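Local coordinates for uncharacterized protein (PDB 4XLZ) that probably removes an acetyl group from N,N'-diacetylchitobiose, as a metal-dependent deacetylase of carbohydrate esterase family 14, at residues E38-P41 with D42-A45; T51-K54 with L55-G59; L114-R118 with E119-D123; E146-P149 with D150-R153; S217-D221 with D222-T226. All coordinates share one frame; numbering follows the deposited sequence.

Contact 1 of 5, residues E38-P41 with D42-A45; sequences EPHP and DDCA. With CD (cadmium ion), chain G.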
# COMPACT_ATOMS: atom_id res chain seq x y z
N GLU A 38 10.39 -6.06 -21.66
CA GLU A 38 9.07 -6.64 -22.03
C GLU A 38 8.26 -6.87 -20.81
O GLU A 38 8.71 -7.40 -19.81
CB GLU A 38 9.15 -7.98 -22.84
CG GLU A 38 10.11 -9.01 -22.15
CD GLU A 38 10.24 -10.30 -22.96
OE1 GLU A 38 9.69 -10.37 -24.06
OE2 GLU A 38 10.78 -11.32 -22.41
N PRO A 39 6.97 -6.61 -20.92
CA PRO A 39 6.08 -6.90 -19.76
C PRO A 39 5.91 -8.37 -19.47
O PRO A 39 5.95 -8.78 -18.29
CB PRO A 39 4.70 -6.26 -20.20
CG PRO A 39 5.05 -5.14 -21.16
CD PRO A 39 6.38 -5.69 -21.94
N HIS A 40 5.76 -9.18 -20.59
CA HIS A 40 5.55 -10.63 -20.45
C HIS A 40 6.51 -11.32 -21.44
O HIS A 40 7.00 -10.69 -22.35
CB HIS A 40 4.09 -10.96 -20.94
CG HIS A 40 3.08 -10.17 -20.19
ND1 HIS A 40 2.26 -9.26 -20.87
CD2 HIS A 40 2.67 -10.23 -18.90
CE1 HIS A 40 1.41 -8.75 -19.97
NE2 HIS A 40 1.64 -9.31 -18.77
N PRO A 41 6.73 -12.63 -21.16
CA PRO A 41 7.55 -13.41 -22.13
C PRO A 41 6.73 -13.42 -23.52
O PRO A 41 5.54 -13.70 -23.57
CB PRO A 41 7.48 -14.85 -21.55
CG PRO A 41 7.22 -14.63 -20.06
CD PRO A 41 6.21 -13.46 -20.08
N ASP A 42 7.42 -12.94 -24.49
CA ASP A 42 7.00 -12.82 -25.89
C ASP A 42 6.79 -11.44 -26.36
O ASP A 42 6.77 -11.20 -27.54
CB ASP A 42 5.83 -13.72 -26.33
CG ASP A 42 4.42 -13.25 -25.88
OD1 ASP A 42 4.21 -12.05 -25.59
OD2 ASP A 42 3.44 -14.10 -25.87
N ASP A 43 6.79 -10.44 -25.42
CA ASP A 43 6.54 -9.13 -26.00
C ASP A 43 7.69 -8.49 -26.80
O ASP A 43 7.46 -7.71 -27.72
CB ASP A 43 6.19 -8.06 -24.84
CG ASP A 43 4.82 -8.23 -24.31
OD1 ASP A 43 3.84 -8.20 -25.19
OD2 ASP A 43 4.58 -8.49 -23.12
N CYS A 44 8.94 -8.79 -26.46
CA CYS A 44 10.07 -8.30 -27.31
C CYS A 44 9.94 -8.93 -28.74
O CYS A 44 10.13 -8.16 -29.68
CB CYS A 44 11.42 -8.74 -26.68
SG CYS A 44 11.79 -7.69 -25.25
N ALA A 45 9.65 -10.24 -28.76
CA ALA A 45 9.55 -10.85 -30.11
C ALA A 45 8.39 -10.24 -30.86
O ALA A 45 8.52 -9.95 -32.07
CB ALA A 45 9.30 -12.35 -29.99
CD CD G . 2.27 -8.72 -23.12
O HOH W 1 10.02 -11.90 -26.47
O HOH W 2 -0.24 -9.33 -23.04

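Contact 2 of 5, residues T51-K54 with L55-G59; sequences TIKK and LSDEG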
# COMPACT_ATOMS: atom_id res chain seq x y z
N THR A 51 13.74 -6.16 -35.52
CA THR A 51 14.79 -5.31 -35.17
C THR A 51 15.83 -5.92 -34.21
O THR A 51 16.97 -5.62 -34.36
CB THR A 51 14.18 -3.98 -34.56
OG1 THR A 51 13.28 -3.39 -35.50
CG2 THR A 51 15.22 -2.98 -34.13
N ILE A 52 15.35 -6.74 -33.28
CA ILE A 52 16.29 -7.42 -32.40
C ILE A 52 17.24 -8.33 -33.28
O ILE A 52 18.43 -8.33 -33.00
CB ILE A 52 15.51 -8.31 -31.40
CG1 ILE A 52 14.87 -7.37 -30.33
CG2 ILE A 52 16.42 -9.25 -30.71
CD1 ILE A 52 13.77 -8.09 -29.55
N LYS A 53 16.64 -9.02 -34.25
CA LYS A 53 17.57 -9.85 -35.13
C LYS A 53 18.48 -8.97 -35.95
O LYS A 53 19.68 -9.28 -36.01
CB LYS A 53 16.67 -10.69 -35.99
CG LYS A 53 17.59 -11.62 -37.05
CD LYS A 53 18.33 -12.69 -36.26
CE LYS A 53 19.28 -13.74 -37.11
NZ LYS A 53 19.63 -14.70 -35.86
N LYS A 54 18.06 -7.80 -36.47
CA LYS A 54 18.97 -6.89 -37.18
C LYS A 54 20.04 -6.44 -36.31
O LYS A 54 21.25 -6.34 -36.64
CB LYS A 54 18.24 -5.70 -37.75
CG LYS A 54 17.39 -6.05 -38.98
CD LYS A 54 16.88 -4.67 -39.62
CE LYS A 54 16.62 -4.59 -41.21
NZ LYS A 54 16.31 -5.92 -41.83
N LEU A 55 19.65 -6.06 -35.08
CA LEU A 55 20.68 -5.57 -34.18
C LEU A 55 21.68 -6.68 -33.83
O LEU A 55 22.92 -6.44 -33.88
CB LEU A 55 19.97 -5.08 -32.82
CG LEU A 55 19.29 -3.69 -32.92
CD1 LEU A 55 18.33 -3.56 -31.68
CD2 LEU A 55 20.12 -2.45 -33.05
N SER A 56 21.23 -7.88 -33.47
CA SER A 56 22.16 -8.96 -33.09
C SER A 56 23.12 -9.24 -34.30
O SER A 56 24.29 -9.44 -34.07
CB SER A 56 21.36 -10.26 -32.87
OG SER A 56 20.77 -10.08 -31.64
N ASP A 57 22.51 -9.23 -35.45
CA ASP A 57 23.33 -9.58 -36.72
C ASP A 57 24.37 -8.59 -36.95
O ASP A 57 25.42 -8.97 -37.53
CB ASP A 57 22.41 -9.64 -37.97
CG ASP A 57 21.64 -10.91 -38.10
OD1 ASP A 57 21.91 -11.93 -37.40
OD2 ASP A 57 20.72 -10.88 -38.93
N GLU A 58 24.19 -7.33 -36.58
CA GLU A 58 25.24 -6.27 -36.61
C GLU A 58 26.20 -6.32 -35.44
O GLU A 58 27.09 -5.49 -35.36
CB GLU A 58 24.59 -4.89 -36.67
CG GLU A 58 23.91 -4.65 -37.98
CD GLU A 58 24.91 -4.83 -39.15
OE1 GLU A 58 25.99 -4.19 -39.11
OE2 GLU A 58 24.62 -5.67 -40.03
N GLY A 59 26.06 -7.28 -34.53
CA GLY A 59 26.99 -7.45 -33.44
C GLY A 59 26.64 -6.66 -32.17
O GLY A 59 27.44 -6.63 -31.21
O HOH W 3 21.71 -12.81 -34.73
O HOH W 4 21.55 -6.33 -39.41

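Contact 3 of 5, residues L114-R118 with E119-D123; sequences LPYSR and EVRKD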
# COMPACT_ATOMS: atom_id res chain seq x y z
N LEU A 114 2.11 -6.68 -11.76
CA LEU A 114 3.32 -5.85 -11.75
C LEU A 114 3.09 -4.59 -10.91
O LEU A 114 2.21 -3.83 -11.34
CB LEU A 114 3.68 -5.51 -13.22
CG LEU A 114 4.96 -4.63 -13.30
CD1 LEU A 114 6.26 -5.39 -12.75
CD2 LEU A 114 5.21 -4.22 -14.78
N PRO A 115 3.82 -4.33 -9.87
CA PRO A 115 3.57 -3.05 -9.17
C PRO A 115 4.00 -1.87 -9.94
O PRO A 115 4.90 -1.93 -10.80
CB PRO A 115 4.43 -3.18 -7.88
CG PRO A 115 4.75 -4.69 -7.76
CD PRO A 115 4.82 -5.20 -9.20
N TYR A 116 3.42 -0.71 -9.54
CA TYR A 116 3.96 0.56 -10.05
C TYR A 116 4.58 1.26 -8.82
O TYR A 116 3.85 1.90 -8.01
CB TYR A 116 2.84 1.43 -10.70
CG TYR A 116 3.38 2.71 -11.20
CD1 TYR A 116 3.10 3.92 -10.51
CD2 TYR A 116 4.25 2.76 -12.29
CE1 TYR A 116 3.58 5.16 -11.00
CE2 TYR A 116 4.79 3.95 -12.76
CZ TYR A 116 4.48 5.17 -12.07
OH TYR A 116 4.98 6.38 -12.48
N SER A 117 5.87 1.05 -8.63
CA SER A 117 6.43 1.48 -7.32
C SER A 117 7.93 1.72 -7.52
O SER A 117 8.62 1.27 -8.44
CB SER A 117 6.25 0.33 -6.31
OG SER A 117 7.05 -0.81 -6.69
N ARG A 118 8.46 2.44 -6.47
CA ARG A 118 9.93 2.66 -6.38
C ARG A 118 10.68 1.33 -6.33
O ARG A 118 11.74 1.25 -7.00
CB ARG A 118 10.13 3.47 -5.08
CG ARG A 118 11.72 3.68 -4.84
CD ARG A 118 11.90 4.43 -3.47
NE ARG A 118 11.42 3.47 -2.46
CZ ARG A 118 11.01 3.89 -1.28
NH1 ARG A 118 11.29 5.18 -0.93
NH2 ARG A 118 10.44 3.01 -0.40
N GLU A 119 10.12 0.32 -5.65
CA GLU A 119 10.82 -0.97 -5.60
C GLU A 119 11.10 -1.48 -7.04
O GLU A 119 12.21 -2.00 -7.32
CB GLU A 119 9.96 -1.91 -4.80
CG GLU A 119 10.58 -3.32 -4.85
CD GLU A 119 9.82 -4.32 -4.07
OE1 GLU A 119 8.62 -4.13 -3.78
OE2 GLU A 119 10.41 -5.34 -3.71
N VAL A 120 10.09 -1.41 -7.94
CA VAL A 120 10.40 -1.99 -9.29
C VAL A 120 11.34 -1.10 -10.05
O VAL A 120 12.23 -1.56 -10.76
CB VAL A 120 9.07 -2.06 -10.05
CG1 VAL A 120 9.35 -2.72 -11.46
CG2 VAL A 120 8.07 -3.03 -9.29
N ARG A 121 11.29 0.25 -9.84
CA ARG A 121 12.32 1.12 -10.44
C ARG A 121 13.64 0.67 -9.97
O ARG A 121 14.64 0.73 -10.78
CB ARG A 121 12.10 2.60 -10.03
CG ARG A 121 10.72 3.18 -10.59
CD ARG A 121 10.77 4.71 -10.31
NE ARG A 121 9.43 5.23 -10.62
CZ ARG A 121 8.40 5.22 -9.76
NH1 ARG A 121 8.56 5.12 -8.45
NH2 ARG A 121 7.19 5.40 -10.30
N LYS A 122 13.83 0.42 -8.66
CA LYS A 122 15.17 0.01 -8.19
C LYS A 122 15.63 -1.24 -8.90
O LYS A 122 16.85 -1.37 -9.19
CB LYS A 122 15.13 -0.26 -6.67
CG LYS A 122 15.01 1.05 -5.91
CD LYS A 122 14.97 0.62 -4.42
CE LYS A 122 14.98 1.85 -3.60
NZ LYS A 122 14.71 1.27 -2.14
N ASP A 123 14.76 -2.22 -9.21
CA ASP A 123 15.25 -3.44 -9.93
C ASP A 123 15.80 -3.02 -11.33
O ASP A 123 16.87 -3.45 -11.80
CB ASP A 123 14.04 -4.34 -10.23
CG ASP A 123 13.57 -5.07 -9.06
OD1 ASP A 123 14.35 -5.28 -8.06
OD2 ASP A 123 12.34 -5.42 -9.11
O HOH W 5 6.49 -2.90 -4.95

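Contact 4 of 5, residues E146-P149 with D150-R153; sequences ESHP and DHRR. With CD (cadmium ion), chain G.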
# COMPACT_ATOMS: atom_id res chain seq x y z
N GLU A 146 -4.71 1.06 -24.56
CA GLU A 146 -3.98 -0.03 -23.93
C GLU A 146 -4.59 -0.36 -22.59
O GLU A 146 -4.53 0.50 -21.68
CB GLU A 146 -2.50 0.30 -23.80
CG GLU A 146 -1.72 -0.80 -23.09
CD GLU A 146 -1.93 -2.21 -23.72
OE1 GLU A 146 -1.43 -2.29 -24.88
OE2 GLU A 146 -2.52 -3.06 -23.05
N SER A 147 -5.13 -1.54 -22.42
CA SER A 147 -5.93 -1.89 -21.25
C SER A 147 -5.18 -2.82 -20.26
O SER A 147 -5.78 -3.22 -19.24
CB SER A 147 -7.19 -2.59 -21.67
OG SER A 147 -7.93 -1.57 -22.45
N HIS A 148 -3.90 -3.17 -20.59
CA HIS A 148 -3.22 -4.13 -19.66
C HIS A 148 -2.29 -3.27 -18.74
O HIS A 148 -1.33 -2.64 -19.21
CB HIS A 148 -2.33 -5.10 -20.51
CG HIS A 148 -2.03 -6.34 -19.71
ND1 HIS A 148 -1.60 -6.32 -18.39
CD2 HIS A 148 -2.21 -7.65 -20.03
CE1 HIS A 148 -1.51 -7.55 -17.93
NE2 HIS A 148 -1.89 -8.40 -18.92
N PRO A 149 -2.59 -3.34 -17.46
CA PRO A 149 -1.79 -2.45 -16.51
C PRO A 149 -0.31 -2.89 -16.54
O PRO A 149 0.58 -2.06 -16.38
CB PRO A 149 -2.38 -2.76 -15.13
CG PRO A 149 -3.10 -4.10 -15.26
CD PRO A 149 -3.66 -4.08 -16.74
N ASP A 150 0.00 -4.21 -16.82
CA ASP A 150 1.43 -4.56 -16.85
C ASP A 150 2.10 -3.82 -18.01
O ASP A 150 3.30 -3.54 -17.96
CB ASP A 150 1.64 -6.09 -17.11
CG ASP A 150 1.19 -6.98 -15.98
OD1 ASP A 150 1.06 -8.22 -16.18
OD2 ASP A 150 0.92 -6.53 -14.81
N HIS A 151 1.41 -3.64 -19.16
CA HIS A 151 2.06 -2.94 -20.26
C HIS A 151 2.25 -1.44 -19.95
O HIS A 151 3.34 -0.92 -20.19
CB HIS A 151 1.15 -3.11 -21.52
CG HIS A 151 1.44 -4.41 -22.23
ND1 HIS A 151 1.74 -4.42 -23.57
CD2 HIS A 151 1.60 -5.66 -21.73
CE1 HIS A 151 2.02 -5.72 -23.90
NE2 HIS A 151 1.87 -6.48 -22.83
N ARG A 152 1.19 -0.77 -19.44
CA ARG A 152 1.34 0.67 -19.16
C ARG A 152 2.46 0.86 -18.08
O ARG A 152 3.32 1.73 -18.27
CB ARG A 152 0.04 1.19 -18.57
CG ARG A 152 -1.14 1.16 -19.56
CD ARG A 152 -2.35 1.87 -18.95
NE ARG A 152 -2.90 1.19 -17.77
CZ ARG A 152 -4.02 0.54 -17.68
NH1 ARG A 152 -4.78 0.30 -18.79
NH2 ARG A 152 -4.40 0.03 -16.53
N ARG A 153 2.40 0.03 -17.07
CA ARG A 153 3.41 0.19 -16.00
C ARG A 153 4.84 -0.10 -16.50
O ARG A 153 5.79 0.63 -16.08
CB ARG A 153 3.07 -0.66 -14.80
CG ARG A 153 1.76 -0.14 -14.10
CD ARG A 153 1.27 -1.10 -13.05
NE ARG A 153 0.15 -0.46 -12.39
CZ ARG A 153 -0.24 -0.80 -11.19
NH1 ARG A 153 0.28 -1.88 -10.50
NH2 ARG A 153 -1.24 -0.01 -10.60
CD CD G . 2.27 -8.72 -23.12
O HOH W 6 1.29 -1.98 -24.82
O HOH W 7 -7.21 -1.13 -18.28
O HOH W 2 -0.24 -9.33 -23.04

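Contact 5 of 5, residues S217-D221 with D222-T226; sequences SQFTD and DIWET. With CD (cadmium ion), chain H.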
# COMPACT_ATOMS: atom_id res chain seq x y z
N SER A 217 2.71 -21.98 -25.85
CA SER A 217 1.61 -21.98 -24.92
C SER A 217 0.65 -20.80 -25.15
O SER A 217 -0.54 -20.87 -24.74
CB SER A 217 2.21 -21.83 -23.46
OG SER A 217 2.85 -20.57 -23.34
N GLN A 218 1.18 -19.78 -25.78
CA GLN A 218 0.34 -18.61 -26.05
C GLN A 218 -0.35 -18.69 -27.42
O GLN A 218 -1.30 -17.99 -27.66
CB GLN A 218 1.12 -17.29 -25.94
CG GLN A 218 1.82 -17.20 -24.49
CD GLN A 218 0.89 -17.34 -23.41
OE1 GLN A 218 -0.04 -16.52 -23.35
NE2 GLN A 218 0.90 -18.41 -22.66
N PHE A 219 0.35 -19.33 -28.30
CA PHE A 219 -0.06 -19.24 -29.82
C PHE A 219 -0.35 -20.64 -30.26
O PHE A 219 0.50 -21.24 -30.98
CB PHE A 219 1.06 -18.56 -30.60
CG PHE A 219 1.19 -17.09 -30.20
CD1 PHE A 219 0.11 -16.22 -30.49
CD2 PHE A 219 2.28 -16.67 -29.47
CE1 PHE A 219 0.14 -14.89 -30.05
CE2 PHE A 219 2.37 -15.28 -29.06
CZ PHE A 219 1.29 -14.41 -29.28
N THR A 220 -1.46 -21.16 -29.81
CA THR A 220 -1.96 -22.38 -30.37
C THR A 220 -2.38 -22.08 -31.79
O THR A 220 -2.51 -20.97 -32.19
CB THR A 220 -3.23 -22.84 -29.62
OG1 THR A 220 -4.25 -21.80 -29.70
CG2 THR A 220 -2.95 -23.18 -28.12
N ASP A 221 -2.53 -23.16 -32.60
CA ASP A 221 -3.06 -22.93 -33.99
C ASP A 221 -4.37 -22.17 -33.99
O ASP A 221 -4.54 -21.27 -34.80
CB ASP A 221 -3.30 -24.31 -34.60
CG ASP A 221 -2.02 -24.94 -35.05
OD1 ASP A 221 -2.07 -26.16 -35.32
OD2 ASP A 221 -0.96 -24.25 -35.20
N ASP A 222 -5.30 -22.48 -33.06
CA ASP A 222 -6.54 -21.69 -33.07
C ASP A 222 -6.38 -20.17 -32.86
O ASP A 222 -6.95 -19.30 -33.60
CB ASP A 222 -7.47 -22.24 -32.02
CG ASP A 222 -8.74 -22.64 -32.67
OD1 ASP A 222 -8.74 -23.79 -33.29
OD2 ASP A 222 -9.60 -21.68 -32.76
N ILE A 223 -5.48 -19.86 -31.87
CA ILE A 223 -5.25 -18.44 -31.58
C ILE A 223 -4.51 -17.77 -32.73
O ILE A 223 -4.72 -16.63 -33.09
CB ILE A 223 -4.41 -18.33 -30.23
CG1 ILE A 223 -5.40 -18.68 -29.13
CG2 ILE A 223 -3.76 -16.95 -30.13
CD1 ILE A 223 -4.69 -18.79 -27.72
N TRP A 224 -3.63 -18.57 -33.41
CA TRP A 224 -2.83 -18.05 -34.48
C TRP A 224 -3.70 -17.63 -35.71
O TRP A 224 -3.27 -16.76 -36.45
CB TRP A 224 -1.74 -19.11 -34.85
CG TRP A 224 -0.62 -18.50 -35.69
CD1 TRP A 224 -0.25 -18.80 -37.03
CD2 TRP A 224 0.34 -17.53 -35.26
NE1 TRP A 224 0.84 -18.05 -37.41
CE2 TRP A 224 1.24 -17.26 -36.35
CE3 TRP A 224 0.51 -16.85 -34.02
CZ2 TRP A 224 2.31 -16.36 -36.26
CZ3 TRP A 224 1.58 -15.96 -33.92
CH2 TRP A 224 2.44 -15.68 -35.03
N GLU A 225 -4.88 -18.30 -35.81
CA GLU A 225 -5.77 -17.84 -36.89
C GLU A 225 -6.22 -16.40 -36.79
O GLU A 225 -6.57 -15.78 -37.78
CB GLU A 225 -7.02 -18.69 -36.89
CG GLU A 225 -6.72 -20.21 -37.27
CD GLU A 225 -6.06 -20.34 -38.69
OE1 GLU A 225 -4.86 -20.60 -38.84
OE2 GLU A 225 -6.89 -20.08 -39.66
N THR A 226 -6.15 -15.82 -35.56
CA THR A 226 -6.38 -14.40 -35.43
C THR A 226 -5.13 -13.61 -35.34
O THR A 226 -4.96 -12.55 -35.89
CB THR A 226 -7.20 -14.18 -34.10
OG1 THR A 226 -8.53 -14.75 -34.24
CG2 THR A 226 -7.29 -12.66 -33.82
CD CD H . -5.04 -20.56 -41.25
O HOH W 8 -3.05 -21.39 -37.18

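Contact 1 of 5, residues E38-P41 with D42-A45
The PHPDD motif of this deacetylase family, P39 to D43, carries two of the cadmium ligands where strand 33-38 gives way to helix 43-57: H40 and D43 bind the metal side by side. H40 reaches it with ND1 at 2.3 Å. D43 grips it with both carboxylate oxygens, OD2 at 2.3 Å and OD1 at 2.6 Å, while the imidazole and carboxylate planes stand 46° apart. Y191 OH hydrogen-bonds D43 OD1. The D43 carboxylate also folds back on the loop: its OD2 takes the backbone N of H40 at 2.9 Å on the anti lone pair, which, with the two metal bonds, helps fix how the group is turned. The chain can double back like this because H40 to D43 is a type II beta turn, closed by D43 N on H40 O at 3.1 Å. H151 adds a further ligand, and D150 holds H40 NE2 on the far side of that ring, a second-shell bond that orients the first-shell histidine. Beneath the turn lies E38, whose CG sits between the backbone N and the carbonyl carbon (chi1 50°) with the rest of the chain extended. Its OE1 receives C44 N at 3.0 Å almost straight (174°), binds D42 N weakly, and lies within hydrogen-bonding distance of a water that accepts from A45 N. Cut back to alanine, this position would probably leave the C44 amide without its acceptor and the helix start less firmly tied to the strand end. D42 turns the other way, and its OD2 meets a bound Tris molecule.

Contact 2 of 5, residues T51-K54 with L55-G59
T51 and L55 sit one turn apart on helix 43-57, and the backbone bonds come first: L55 N to T51 O at 2.8 Å, then S56 N to I52 O and D57 N to K53 O, with E58 N to K54 O the longest of the four at 3.1 Å. Apolar contact is slight. T51 CG2 and L55 CD1 lie alongside each other at 4.0 Å, pointing the same way, and L55 goes on to cover V62 of strand 61-68.

Charge pairs K53 with D57. The lysine leaves with CG anti to the backbone N and then bends at chi2 (70°), which lays its CE against D57 OD1 at 3.2 Å. Its NZ stays 3.9 Å from D57 OD1, a long salt bridge; a water accepts from NZ and donates to OD1, and L98 O also takes the ammonium. Water works again at K54 O, where one molecule donates to that carbonyl and to E58 OE2.

The helix ends at G59: its positive phi (89°) and two bonds back into the last turn, one of them G59 N to S56 O at 2.8 Å, make the Schellman motif that closes the helix of this beta-alpha-beta unit.

Contact 3 of 5, residues L114-R118 with E119-D123
S117 turns the chain from loop into helix 118-131, its carbonyl O receiving R121 N at 3.2 Å, with K122 N following onto R118 O at 2.8 Å. This is an N-cap: S117 OG, placed between its own backbone N and carbonyl carbon (chi1 66°), takes V120 N in a weak bond of 3.3 Å. Just before the cap, the ring of P115 crosses V120 at about a right angle, and its CB touches V120 CG2 at 3.9 Å; P115 O is buried there with no partner in the model.

R121 reaches back along the helix toward Y116. Its guanidinium stands at 90° to the tyrosine ring and presents its edge, NH2 lying 3.2 Å from Y116 CZ. The cation-pi attraction is weak at most, with R121 CZ 5.0 Å from the ring centroid. E160 probably holds the pair together, through a salt bridge with R121 NE and a hydrogen bond with Y116 OH.

R118 and K122 run side by side and point the same way, CG of R118 lying 3.9 Å from CE of K122. Both charges converge on the carboxylate of E119 of the second subunit, which probably offsets their closeness, and the reciprocal pairs knit the interface. Back at the cap, one water joins S117 OG to E119 OE1, to which it donates.

Contact 4 of 5, residues E146-P149 with D150-R153
A histidine side chain caps this helix: H148, the residue just before helix 149-164, accepts D150 N on its ring nitrogen ND1 at 3.1 Å. The ring gets there with CG swung anti to the backbone N (chi1 -160°), and the amide lies near its edge, 17° out of the ring plane. Alongside, H148 CE1 comes into close contact, 3.2 Å, with D150 OD1, an oxygen that accepts from T112 N.

H148 to H151 spell the HPDH sequence, the H-x-x-H motif of the family, and its second histidine is the metal ligand. H151 NE2 holds the cadmium ion at 2.3 Å, in company with H40 and D43. Its other nitrogen, ND1, donates in the ring plane to a water at 2.8 Å, and that water donates to E146 OE1, so the glutamate helps position a first-shell ligand from behind. E146 OE2 meanwhile takes H148 N at 2.8 Å on its anti lone pair, and H259 of the fourth subunit reaches the same oxygen.

R152 bends at chi3 (-65°) to lay one guanidinium face over the peptide between H148 and P149. From there NH1 bonds E146 O at 2.9 Å, in the carbonyl plane on a lone pair, and E146 O lies close to the guanidinium plane. R152 NH2 goes across the interface to E160 of the fourth subunit, where F156 makes a cation-pi contact with the arginine.

Contact 5 of 5, residues S217-D221 with D222-T226
F219 and W224 make the tight half of this contact. The indole turns its edge to the phenyl face in an offset edge-to-face pair, planes 79° apart, with F219 CD1 3.6 Å from W224 CE3; CG of the tryptophan is anti to the backbone N (chi1 -164°), which swings the indole back toward the preceding loop. I223 CG2 also touches F219 CD1, at 4.0 Å. The cluster is backed by I212 and W227, and R213 makes a cation-pi contact with W224. A serine in place of F219 would probably open a gap against the indole edge and leave W224 less well fixed.

The other half faces solvent. T220 caps helix 221-240, its OG1 taking I223 N at 3.2 Å, and W224 N follows onto T220 O at 2.9 Å. Farther out, one water donates both to D221 O and to E225 OE1, and E225 holds another cadmium ion through OE1 at 2.4 Å and OE2 at 2.5 Å. With E225 exposed and touching a crystal neighbour, this metal is probably a guest of the cadmium-containing crystals, whereas the aromatic pair belongs to the fold itself.

In the fold
Along the chain the contacts come in series, 1 to 5, the first four within the region typical of GlcNAc-PI de-N-acetylases. Contacts 1, 3 and 4 each turn a loop into a helix beside the five-stranded parallel sheet, and contact 5 does so at helix 221-240; contact 2 closes the helix that contact 1 starts, their centres about 17 Å apart. Contacts 1 and 4, centres about 13 Å apart, meet at one cadmium ion and supply its three protein ligands. Contact 3 leans on contact 4 through L114, which bonds D150 and R153. Contact 5 reaches the site where F219 and Q218 pack against D42. Contacts 3, 4 and 5 also meet neighbouring subunits, contact 4 tying the metal centre to the assembly.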